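Local coordinates for protein alpha-galactosidase (Lactobacillus brevis, PDB 3MI6) that probably hydrolyses terminal, non-reducing alpha-D-galactose residues from alpha-galactosides, as a glycoside hydrolase of family 36, at residues Leu14-Phe23 and Tyr151-Lys162; Arg178-Ala189 and Ser268-Pro278. All blocks are in the same frame, centred on the assembly; numbering follows the deposited sequence.

Contact 1. Residues Leu14-Phe23 and Tyr151-Lys162; sequences LQTDHTSYIF and YSIFPHQDVIVK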
loop_
_atom_site.group_PDB
_atom_site.type_symbol
_atom_site.label_atom_id
_atom_site.label_comp_id
_atom_site.label_asym_id
_atom_site.label_seq_id
_atom_site.Cartn_x
_atom_site.Cartn_y
_atom_site.Cartn_z
ATOM N N LEU D 14 -13.217 14.306 32.706
ATOM C CA LEU D 14 -14.542 14.097 32.147
ATOM C C LEU D 14 -14.819 12.604 31.789
ATOM O O LEU D 14 -14.013 11.949 31.112
ATOM C CB LEU D 14 -14.689 14.990 30.915
ATOM C CG LEU D 14 -14.884 16.505 31.128
ATOM C CD1 LEU D 14 -13.676 17.178 31.745
ATOM C CD2 LEU D 14 -15.268 17.199 29.810
ATOM N N GLN D 15 -15.945 12.067 32.263
ATOM C CA GLN D 15 -16.351 10.689 31.960
ATOM C C GLN D 15 -17.705 10.594 31.276
ATOM O O GLN D 15 -18.736 10.987 31.840
ATOM C CB GLN D 15 -16.392 9.820 33.215
ATOM C CG GLN D 15 -15.031 9.421 33.748
ATOM C CD GLN D 15 -15.132 8.278 34.726
ATOM O OE1 GLN D 15 -16.078 8.204 35.504
ATOM N NE2 GLN D 15 -14.169 7.371 34.684
ATOM N N THR D 16 -17.697 10.072 30.054
ATOM C CA THR D 16 -18.929 9.722 29.375
ATOM C C THR D 16 -19.192 8.241 29.679
ATOM O O THR D 16 -18.469 7.628 30.475
ATOM C CB THR D 16 -18.823 9.982 27.856
ATOM O OG1 THR D 16 -17.565 9.501 27.368
ATOM C CG2 THR D 16 -18.891 11.453 27.572
ATOM N N ASP D 17 -20.212 7.652 29.076
ATOM C CA ASP D 17 -20.410 6.233 29.277
ATOM C C ASP D 17 -19.157 5.385 28.966
ATOM O O ASP D 17 -18.890 4.400 29.669
ATOM C CB ASP D 17 -21.638 5.739 28.520
ATOM C CG ASP D 17 -22.929 6.199 29.167
ATOM O OD1 ASP D 17 -22.833 6.767 30.276
ATOM O OD2 ASP D 17 -24.024 5.999 28.587
ATOM N N HIS D 18 -18.367 5.775 27.959
ATOM C CA HIS D 18 -17.242 4.935 27.524
ATOM C C HIS D 18 -15.909 5.657 27.336
ATOM O O HIS D 18 -14.889 5.018 27.074
ATOM C CB HIS D 18 -17.618 4.149 26.263
ATOM C CG HIS D 18 -18.948 3.474 26.361
ATOM N ND1 HIS D 18 -20.112 4.057 25.911
ATOM C CD2 HIS D 18 -19.306 2.280 26.892
ATOM C CE1 HIS D 18 -21.129 3.248 26.152
ATOM N NE2 HIS D 18 -20.667 2.160 26.744
ATOM N N THR D 19 -15.899 6.977 27.474
ATOM C CA THR D 19 -14.650 7.710 27.287
ATOM C C THR D 19 -14.168 8.507 28.513
ATOM O O THR D 19 -14.935 8.786 29.442
ATOM C CB THR D 19 -14.701 8.587 26.000
ATOM O OG1 THR D 19 -15.344 9.840 26.253
ATOM C CG2 THR D 19 -15.462 7.863 24.904
ATOM N N SER D 20 -12.886 8.859 28.505
ATOM C CA SER D 20 -12.309 9.716 29.531
ATOM C C SER D 20 -11.441 10.781 28.902
ATOM O O SER D 20 -10.423 10.479 28.294
ATOM C CB SER D 20 -11.445 8.911 30.514
ATOM O OG SER D 20 -12.229 8.035 31.307
ATOM N N TYR D 21 -11.847 12.030 29.054
ATOM C CA TYR D 21 -11.032 13.175 28.683
ATOM C C TYR D 21 -10.489 13.718 30.007
ATOM O O TYR D 21 -11.257 14.047 30.903
ATOM C CB TYR D 21 -11.935 14.200 28.000
ATOM C CG TYR D 21 -11.255 15.354 27.279
ATOM C CD1 TYR D 21 -10.658 16.388 27.984
ATOM C CD2 TYR D 21 -11.268 15.435 25.890
ATOM C CE1 TYR D 21 -10.062 17.443 27.334
ATOM C CE2 TYR D 21 -10.685 16.488 25.228
ATOM C CZ TYR D 21 -10.085 17.494 25.953
ATOM O OH TYR D 21 -9.492 18.545 25.293
ATOM N N ILE D 22 -9.171 13.778 30.148
ATOM C CA ILE D 22 -8.560 14.203 31.395
ATOM C C ILE D 22 -7.512 15.288 31.151
ATOM O O ILE D 22 -6.627 15.122 30.300
ATOM C CB ILE D 22 -7.837 13.037 32.090
ATOM C CG1 ILE D 22 -8.740 11.810 32.203
ATOM C CG2 ILE D 22 -7.319 13.452 33.453
ATOM C CD1 ILE D 22 -7.967 10.529 32.598
ATOM N N PHE D 23 -7.599 16.389 31.901
ATOM C CA PHE D 23 -6.519 17.374 31.913
ATOM C C PHE D 23 -6.205 17.907 33.308
ATOM O O PHE D 23 -6.955 17.667 34.250
ATOM C CB PHE D 23 -6.780 18.524 30.934
ATOM C CG PHE D 23 -8.002 19.354 31.250
ATOM C CD1 PHE D 23 -9.267 18.911 30.900
ATOM C CD2 PHE D 23 -7.874 20.599 31.854
ATOM C CE1 PHE D 23 -10.382 19.676 31.160
ATOM C CE2 PHE D 23 -8.999 21.378 32.124
ATOM C CZ PHE D 23 -10.252 20.914 31.775
ATOM N N TYR D 151 -16.469 23.087 28.540
ATOM C CA TYR D 151 -16.428 21.658 28.328
ATOM C C TYR D 151 -17.752 21.153 28.836
ATOM O O TYR D 151 -17.962 21.110 30.037
ATOM C CB TYR D 151 -15.360 21.030 29.210
ATOM C CG TYR D 151 -13.920 21.379 28.902
ATOM C CD1 TYR D 151 -13.306 22.484 29.482
ATOM C CD2 TYR D 151 -13.150 20.570 28.074
ATOM C CE1 TYR D 151 -11.970 22.790 29.221
ATOM C CE2 TYR D 151 -11.825 20.867 27.801
ATOM C CZ TYR D 151 -11.233 21.970 28.379
ATOM O OH TYR D 151 -9.912 22.253 28.106
ATOM N N SER D 152 -18.658 20.781 27.948
ATOM C CA SER D 152 -19.882 20.120 28.382
ATOM C C SER D 152 -19.851 18.623 28.072
ATOM O O SER D 152 -19.687 18.224 26.923
ATOM C CB SER D 152 -21.086 20.763 27.721
ATOM O OG SER D 152 -20.991 22.164 27.824
ATOM N N ILE D 153 -19.993 17.805 29.110
ATOM C CA ILE D 153 -20.117 16.364 28.963
ATOM C C ILE D 153 -21.539 15.959 28.582
ATOM O O ILE D 153 -22.507 16.443 29.153
ATOM C CB ILE D 153 -19.710 15.639 30.261
ATOM C CG1 ILE D 153 -18.205 15.405 30.280
ATOM C CG2 ILE D 153 -20.367 14.276 30.378
ATOM C CD1 ILE D 153 -17.832 14.153 31.040
ATOM N N PHE D 154 -21.656 15.073 27.602
ATOM C CA PHE D 154 -22.938 14.469 27.244
ATOM C C PHE D 154 -22.781 12.956 27.281
ATOM O O PHE D 154 -22.748 12.301 26.247
ATOM C CB PHE D 154 -23.347 14.905 25.851
ATOM C CG PHE D 154 -23.985 16.255 25.800
ATOM C CD1 PHE D 154 -23.228 17.376 25.655
ATOM C CD2 PHE D 154 -25.350 16.389 25.862
ATOM C CE1 PHE D 154 -23.812 18.593 25.589
ATOM C CE2 PHE D 154 -25.935 17.613 25.792
ATOM C CZ PHE D 154 -25.167 18.715 25.657
ATOM N N PRO D 155 -22.703 12.395 28.486
ATOM C CA PRO D 155 -22.222 11.035 28.729
ATOM C C PRO D 155 -22.871 9.968 27.858
ATOM O O PRO D 155 -22.187 9.016 27.480
ATOM C CB PRO D 155 -22.601 10.797 30.186
ATOM C CG PRO D 155 -23.682 11.806 30.468
ATOM C CD PRO D 155 -23.283 12.995 29.695
ATOM N N HIS D 156 -24.152 10.105 27.538
ATOM C CA HIS D 156 -24.854 8.986 26.886
ATOM C C HIS D 156 -24.649 8.849 25.359
ATOM O O HIS D 156 -25.045 7.849 24.755
ATOM C CB HIS D 156 -26.345 8.952 27.282
ATOM C CG HIS D 156 -26.564 8.971 28.763
ATOM N ND1 HIS D 156 -25.966 8.066 29.615
ATOM C CD2 HIS D 156 -27.291 9.801 29.548
ATOM C CE1 HIS D 156 -26.316 8.337 30.860
ATOM N NE2 HIS D 156 -27.120 9.384 30.845
ATOM N N GLN D 157 -24.027 9.846 24.740
ATOM C CA GLN D 157 -23.699 9.752 23.331
ATOM C C GLN D 157 -22.186 9.852 23.192
ATOM O O GLN D 157 -21.656 9.993 22.099
ATOM C CB GLN D 157 -24.402 10.849 22.532
ATOM C CG GLN D 157 -25.907 10.842 22.633
ATOM C CD GLN D 157 -26.434 11.541 23.872
ATOM O OE1 GLN D 157 -25.772 12.418 24.426
ATOM N NE2 GLN D 157 -27.639 11.159 24.312
ATOM N N ASP D 158 -21.489 9.802 24.314
ATOM C CA ASP D 158 -20.031 9.836 24.284
ATOM C C ASP D 158 -19.450 11.113 23.662
ATOM O O ASP D 158 -18.302 11.142 23.240
ATOM C CB ASP D 158 -19.489 8.563 23.617
ATOM C CG ASP D 158 -19.501 7.345 24.573
ATOM O OD1 ASP D 158 -19.333 7.552 25.802
ATOM O OD2 ASP D 158 -19.661 6.187 24.104
ATOM N N VAL D 159 -20.254 12.175 23.663
ATOM C CA VAL D 159 -19.867 13.485 23.144
ATOM C C VAL D 159 -19.377 14.446 24.226
ATOM O O VAL D 159 -20.013 14.602 25.259
ATOM C CB VAL D 159 -21.075 14.182 22.504
ATOM C CG1 VAL D 159 -20.769 15.655 22.246
ATOM C CG2 VAL D 159 -21.497 13.472 21.226
ATOM N N ILE D 160 -18.255 15.106 23.973
ATOM C CA ILE D 160 -17.809 16.239 24.769
ATOM C C ILE D 160 -17.837 17.437 23.852
ATOM O O ILE D 160 -17.297 17.364 22.759
ATOM C CB ILE D 160 -16.371 16.029 25.233
ATOM C CG1 ILE D 160 -16.327 14.968 26.344
ATOM C CG2 ILE D 160 -15.765 17.335 25.708
ATOM C CD1 ILE D 160 -14.975 14.353 26.582
ATOM N N VAL D 161 -18.490 18.523 24.275
ATOM C CA VAL D 161 -18.584 19.761 23.483
ATOM C C VAL D 161 -17.684 20.840 24.053
ATOM O O VAL D 161 -17.717 21.092 25.247
ATOM C CB VAL D 161 -20.008 20.350 23.495
ATOM C CG1 VAL D 161 -20.037 21.680 22.750
ATOM C CG2 VAL D 161 -20.996 19.399 22.890
ATOM N N LYS D 162 -16.904 21.502 23.208
ATOM C CA LYS D 162 -15.944 22.494 23.692
ATOM C C LYS D 162 -16.146 23.858 23.071
ATOM O O LYS D 162 -16.608 23.963 21.939
ATOM C CB LYS D 162 -14.512 22.019 23.435
ATOM C CG LYS D 162 -14.112 20.802 24.257
ATOM C CD LYS D 162 -12.785 20.238 23.810
ATOM C CE LYS D 162 -11.677 21.244 23.923
ATOM N NZ LYS D 162 -10.406 20.577 23.595
HETATM O O HOH W 1 -15.921 11.135 24.057
#
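Asp158 CG stands anti to its own carbonyl carbon (chi1 -79°), and this swings the carboxylate over the 16-19 turn. His18 CG likewise stands opposite its carbonyl carbon and brings its ring to meet it, the ring and carboxylate planes 74° apart. His18 ND1 donates to the syn lone pair of Asp158 OD2 at 2.8 Å, from the edge of the imidazole. The other oxygen, Asp158 OD1, accepts twice: from His18 N on its syn side and from Thr16 OG1, 3.1 Å away on the anti side. Three donors thus fix the carboxylate's rotation. Thr16 OG1 in turn accepts from Thr19 N, an ST motif that ties the turn to the same carboxylate. Next to it, Asp17 N bonds to Pro155 O at 2.9 Å, while His156 ND1 points almost straight (172°) at Asp17 OD2; the far nitrogen of His156 is held by Asp130.

Further along, the contact turns apolar. Leu14 and Ile153 run antiparallel alongside one another, Leu14 CB meeting the CG1-CD1 end of Ile153, and Ile160 CD1 packs against Tyr21 CB and the base of its ring. The Phe23 ring lies over one face of Tyr151 in an offset stack, centroids 4.7 Å apart. Lys162 NZ donates to Tyr21 OH at 2.8 Å, and Glu76 takes hydrogen bonds from both tyrosine hydroxyls.

The contact lays the hairpin of strands 11-15 and 19-25 against the hairpin of strands 146-154 and 159-167 of the nine-stranded antiparallel sheet; on the other side of that second hairpin, Phe315 of helix 305-319 packs against Phe154, Val159 and Val161.

Contact 2. Residues Arg178-Ala189 and Ser268-Pro278; sequences RALSSQLDLPDA and STSRILTGINP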
loop_
_atom_site.group_PDB
_atom_site.type_symbol
_atom_site.label_atom_id
_atom_site.label_comp_id
_atom_site.label_asym_id
_atom_site.label_seq_id
_atom_site.Cartn_x
_atom_site.Cartn_y
_atom_site.Cartn_z
ATOM N N ARG D 178 -6.436 34.954 16.381
ATOM C CA ARG D 178 -6.736 33.548 16.244
ATOM C C ARG D 178 -7.526 33.101 17.470
ATOM O O ARG D 178 -7.059 33.250 18.599
ATOM C CB ARG D 178 -5.427 32.764 16.138
ATOM C CG ARG D 178 -5.558 31.267 16.184
ATOM C CD ARG D 178 -4.178 30.648 16.048
ATOM N NE ARG D 178 -3.592 30.993 14.763
ATOM C CZ ARG D 178 -3.197 30.100 13.862
ATOM N NH1 ARG D 178 -3.295 28.795 14.125
ATOM N NH2 ARG D 178 -2.699 30.516 12.700
ATOM N N ALA D 179 -8.721 32.566 17.246
ATOM C CA ALA D 179 -9.574 32.114 18.336
ATOM C C ALA D 179 -10.196 30.769 17.997
ATOM O O ALA D 179 -11.402 30.683 17.761
ATOM C CB ALA D 179 -10.649 33.123 18.605
ATOM N N LEU D 180 -9.377 29.717 17.966
ATOM C CA LEU D 180 -9.896 28.383 17.680
ATOM C C LEU D 180 -10.887 27.932 18.743
ATOM O O LEU D 180 -10.937 28.493 19.829
ATOM C CB LEU D 180 -8.773 27.367 17.545
ATOM C CG LEU D 180 -8.132 27.146 16.168
ATOM C CD1 LEU D 180 -8.817 27.938 15.095
ATOM C CD2 LEU D 180 -6.632 27.431 16.195
ATOM N N SER D 181 -11.672 26.912 18.421
ATOM C CA SER D 181 -12.708 26.443 19.324
ATOM C C SER D 181 -12.271 25.269 20.160
ATOM O O SER D 181 -12.804 25.051 21.241
ATOM C CB SER D 181 -13.946 26.045 18.547
ATOM O OG SER D 181 -14.453 27.173 17.882
ATOM N N SER D 182 -11.318 24.499 19.659
ATOM C CA SER D 182 -10.874 23.311 20.360
ATOM C C SER D 182 -9.466 22.940 19.956
ATOM O O SER D 182 -9.102 23.022 18.778
ATOM C CB SER D 182 -11.801 22.139 20.059
ATOM O OG SER D 182 -11.194 20.922 20.463
ATOM N N GLN D 183 -8.670 22.544 20.942
ATOM C CA GLN D 183 -7.367 21.970 20.673
ATOM C C GLN D 183 -7.324 20.627 21.344
ATOM O O GLN D 183 -7.813 20.485 22.461
ATOM C CB GLN D 183 -6.268 22.845 21.239
ATOM C CG GLN D 183 -4.956 22.145 21.363
ATOM C CD GLN D 183 -3.857 23.115 21.692
ATOM O OE1 GLN D 183 -3.888 24.251 21.241
ATOM N NE2 GLN D 183 -2.874 22.676 22.472
ATOM N N LEU D 184 -6.772 19.633 20.657
ATOM C CA LEU D 184 -6.551 18.320 21.251
ATOM C C LEU D 184 -5.157 17.842 20.942
ATOM O O LEU D 184 -4.793 17.678 19.782
ATOM C CB LEU D 184 -7.563 17.280 20.763
ATOM C CG LEU D 184 -7.192 15.870 21.257
ATOM C CD1 LEU D 184 -7.059 15.832 22.804
ATOM C CD2 LEU D 184 -8.124 14.746 20.739
ATOM N N ASP D 185 -4.374 17.607 21.982
ATOM C CA ASP D 185 -3.073 17.003 21.791
ATOM C C ASP D 185 -3.130 15.524 22.154
ATOM O O ASP D 185 -3.610 15.164 23.233
ATOM C CB ASP D 185 -2.011 17.721 22.622
ATOM C CG ASP D 185 -1.672 19.107 22.082
ATOM O OD1 ASP D 185 -1.948 19.385 20.889
ATOM O OD2 ASP D 185 -1.107 19.916 22.852
ATOM N N LEU D 186 -2.655 14.673 21.241
ATOM C CA LEU D 186 -2.536 13.246 21.492
ATOM C C LEU D 186 -1.069 12.862 21.499
ATOM O O LEU D 186 -0.243 13.536 20.875
ATOM C CB LEU D 186 -3.275 12.460 20.423
ATOM C CG LEU D 186 -4.779 12.706 20.285
ATOM C CD1 LEU D 186 -5.291 12.107 18.971
ATOM C CD2 LEU D 186 -5.542 12.157 21.482
ATOM N N PRO D 187 -0.743 11.762 22.200
ATOM C CA PRO D 187 0.623 11.301 22.465
ATOM C C PRO D 187 1.342 10.646 21.275
ATOM O O PRO D 187 2.554 10.480 21.368
ATOM C CB PRO D 187 0.422 10.262 23.573
ATOM C CG PRO D 187 -1.023 10.332 23.949
ATOM C CD PRO D 187 -1.736 10.852 22.791
ATOM N N ASP D 188 0.628 10.259 20.220
ATOM C CA ASP D 188 1.250 9.686 19.012
ATOM C C ASP D 188 0.563 10.109 17.705
ATOM O O ASP D 188 -0.415 10.853 17.711
ATOM C CB ASP D 188 1.299 8.157 19.089
ATOM C CG ASP D 188 -0.073 7.508 18.896
ATOM O OD1 ASP D 188 -0.553 7.425 17.731
ATOM O OD2 ASP D 188 -0.656 7.057 19.912
ATOM N N ALA D 189 1.059 9.622 16.577
ATOM C CA ALA D 189 0.518 10.053 15.296
ATOM C C ALA D 189 0.242 8.877 14.378
ATOM O O ALA D 189 0.281 9.004 13.143
ATOM C CB ALA D 189 1.456 11.025 14.625
ATOM N N SER D 268 6.420 13.156 17.131
ATOM C CA SER D 268 5.325 12.326 16.628
ATOM C C SER D 268 4.080 12.377 17.497
ATOM O O SER D 268 3.395 11.362 17.667
ATOM C CB SER D 268 5.775 10.870 16.398
ATOM O OG SER D 268 5.572 10.493 15.036
ATOM N N THR D 269 3.809 13.557 18.060
ATOM C CA THR D 269 2.509 13.844 18.662
ATOM C C THR D 269 1.620 14.634 17.702
ATOM O O THR D 269 2.092 15.219 16.718
ATOM C CB THR D 269 2.624 14.631 19.966
ATOM O OG1 THR D 269 2.798 16.032 19.684
ATOM C CG2 THR D 269 3.769 14.092 20.787
ATOM N N SER D 270 0.330 14.652 18.011
ATOM C CA SER D 270 -0.648 15.255 17.137
ATOM C C SER D 270 -1.437 16.355 17.814
ATOM O O SER D 270 -2.036 16.135 18.856
ATOM C CB SER D 270 -1.622 14.190 16.664
ATOM O OG SER D 270 -0.928 13.158 15.994
ATOM N N ARG D 271 -1.454 17.534 17.197
ATOM C CA ARG D 271 -2.367 18.582 17.603
ATOM C C ARG D 271 -3.522 18.716 16.605
ATOM O O ARG D 271 -3.314 19.067 15.442
ATOM C CB ARG D 271 -1.621 19.911 17.754
ATOM C CG ARG D 271 -2.450 21.035 18.383
ATOM C CD ARG D 271 -1.561 22.184 18.830
ATOM N NE ARG D 271 -1.001 21.948 20.152
ATOM C CZ ARG D 271 -0.035 22.677 20.703
ATOM N NH1 ARG D 271 0.497 23.690 20.037
ATOM N NH2 ARG D 271 0.413 22.380 21.916
ATOM N N ILE D 272 -4.738 18.431 17.068
ATOM C CA ILE D 272 -5.937 18.674 16.276
ATOM C C ILE D 272 -6.591 19.999 16.686
ATOM O O ILE D 272 -7.068 20.141 17.798
ATOM C CB ILE D 272 -6.983 17.520 16.404
ATOM C CG1 ILE D 272 -6.392 16.167 15.992
ATOM C CG2 ILE D 272 -8.196 17.791 15.534
ATOM C CD1 ILE D 272 -5.272 15.650 16.871
ATOM N N LEU D 273 -6.612 20.959 15.765
ATOM C CA LEU D 273 -7.175 22.285 15.999
ATOM C C LEU D 273 -8.423 22.413 15.193
ATOM O O LEU D 273 -8.398 22.075 14.033
ATOM C CB LEU D 273 -6.209 23.357 15.495
ATOM C CG LEU D 273 -4.989 23.692 16.343
ATOM C CD1 LEU D 273 -4.228 24.852 15.749
ATOM C CD2 LEU D 273 -5.468 24.025 17.731
ATOM N N THR D 274 -9.511 22.899 15.782
ATOM C CA THR D 274 -10.721 23.186 15.007
ATOM C C THR D 274 -11.493 24.434 15.454
ATOM O O THR D 274 -11.714 24.652 16.636
ATOM C CB THR D 274 -11.679 21.976 14.929
ATOM O OG1 THR D 274 -11.954 21.486 16.240
ATOM C CG2 THR D 274 -11.063 20.844 14.095
ATOM N N GLY D 275 -11.892 25.258 14.495
ATOM C CA GLY D 275 -12.735 26.403 14.770
ATOM C C GLY D 275 -12.752 27.355 13.586
ATOM O O GLY D 275 -12.568 26.956 12.432
ATOM N N ILE D 276 -12.984 28.630 13.877
ATOM C CA ILE D 276 -12.958 29.667 12.866
ATOM C C ILE D 276 -11.570 29.757 12.239
ATOM O O ILE D 276 -10.560 29.802 12.930
ATOM C CB ILE D 276 -13.319 31.019 13.482
ATOM C CG1 ILE D 276 -14.698 30.946 14.123
ATOM C CG2 ILE D 276 -13.271 32.113 12.436
ATOM C CD1 ILE D 276 -15.139 32.247 14.734
ATOM N N ASN D 277 -11.530 29.777 10.920
ATOM C CA ASN D 277 -10.285 29.894 10.195
ATOM C C ASN D 277 -9.482 31.125 10.617
ATOM O O ASN D 277 -9.909 32.250 10.376
ATOM C CB ASN D 277 -10.609 29.968 8.705
ATOM C CG ASN D 277 -9.384 29.880 7.837
ATOM O OD1 ASN D 277 -9.503 29.813 6.612
ATOM N ND2 ASN D 277 -8.195 29.863 8.456
ATOM N N PRO D 278 -8.314 30.924 11.244
ATOM C CA PRO D 278 -7.458 32.043 11.646
ATOM C C PRO D 278 -7.143 33.003 10.505
ATOM O O PRO D 278 -6.876 34.166 10.772
ATOM C CB PRO D 278 -6.182 31.346 12.118
ATOM C CG PRO D 278 -6.655 30.094 12.644
ATOM C CD PRO D 278 -7.792 29.651 11.750
HETATM O O HOH W 2 -9.620 31.782 14.599
HETATM O O HOH W 3 -13.238 29.400 16.657
HETATM O O HOH W 4 -9.959 20.332 17.819
HETATM O O HOH W 5 3.515 8.424 16.013
#
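Arg178 lays its guanidinium face over the Pro278 ring, with Pro278 CG 3.7 Å above the plane. Leu180 follows, its two methyls parting: CD2 meets Leu273 CD1 at 3.6 Å, while CD1 reaches Pro278 CD. At Ser181 and Ser182 the strand bulges; both backbone nitrogens turn to Thr274 O, Ser181 N at 2.9 Å and Ser182 N more weakly. A water joins the Ser182 and Thr274 hydroxyls. Gln183 runs extended, CG anti to its N (chi1 163°), which carries its amide over one face of the Arg271 guanidinium, the planes 31° apart. Leu184 pairs with Ile272 through two backbone bonds. Asp185 then takes Arg271 side-on: NE goes to OD1 at 2.8 Å and NH2 to OD2 at 3.0 Å, both on syn lone pairs, carboxylate and guanidinium nearly coplanar. Asp84 and the carbonyl of Gln87 also hold Arg271, and Ala75 N bonds to Asp185 OD2. A leucine in place of Arg271 would probably leave the buried carboxylate of Asp185, and that of Asp84, without this cationic partner. Leu186 bonds with Ser270 in both directions, its CD1 touching Ile272 CD1 at 4.1 Å. Past the strand's end, Asp188 O accepts from Ser270 OG at 2.9 Å. This is an antiparallel strand pair with a classic beta bulge, part of a six-stranded antiparallel sheet in the family 36 N-terminal domain.

Contact 1 closes before contact 2 opens along the chain, and strand 159-167 of the first is followed directly by strand 174-186 of the second. Their centres lie about 18 Å apart, each about 20 Å from the centre of the chain. The two belong to different sheets: contact 1 sets an N-terminal hairpin on the nine-stranded sheet, whereas contact 2 pairs strands of a six-stranded one. They meet at Lys162, whose NZ lies 2.8 Å from Gln183 O. Strand 290-301 of the larger sheet borders both. Both lie in the beta-rich N-terminal part of the enzyme, away from the predicted catalytic residues Asp479 and Asp549, and its sheets touch one another at Lys162.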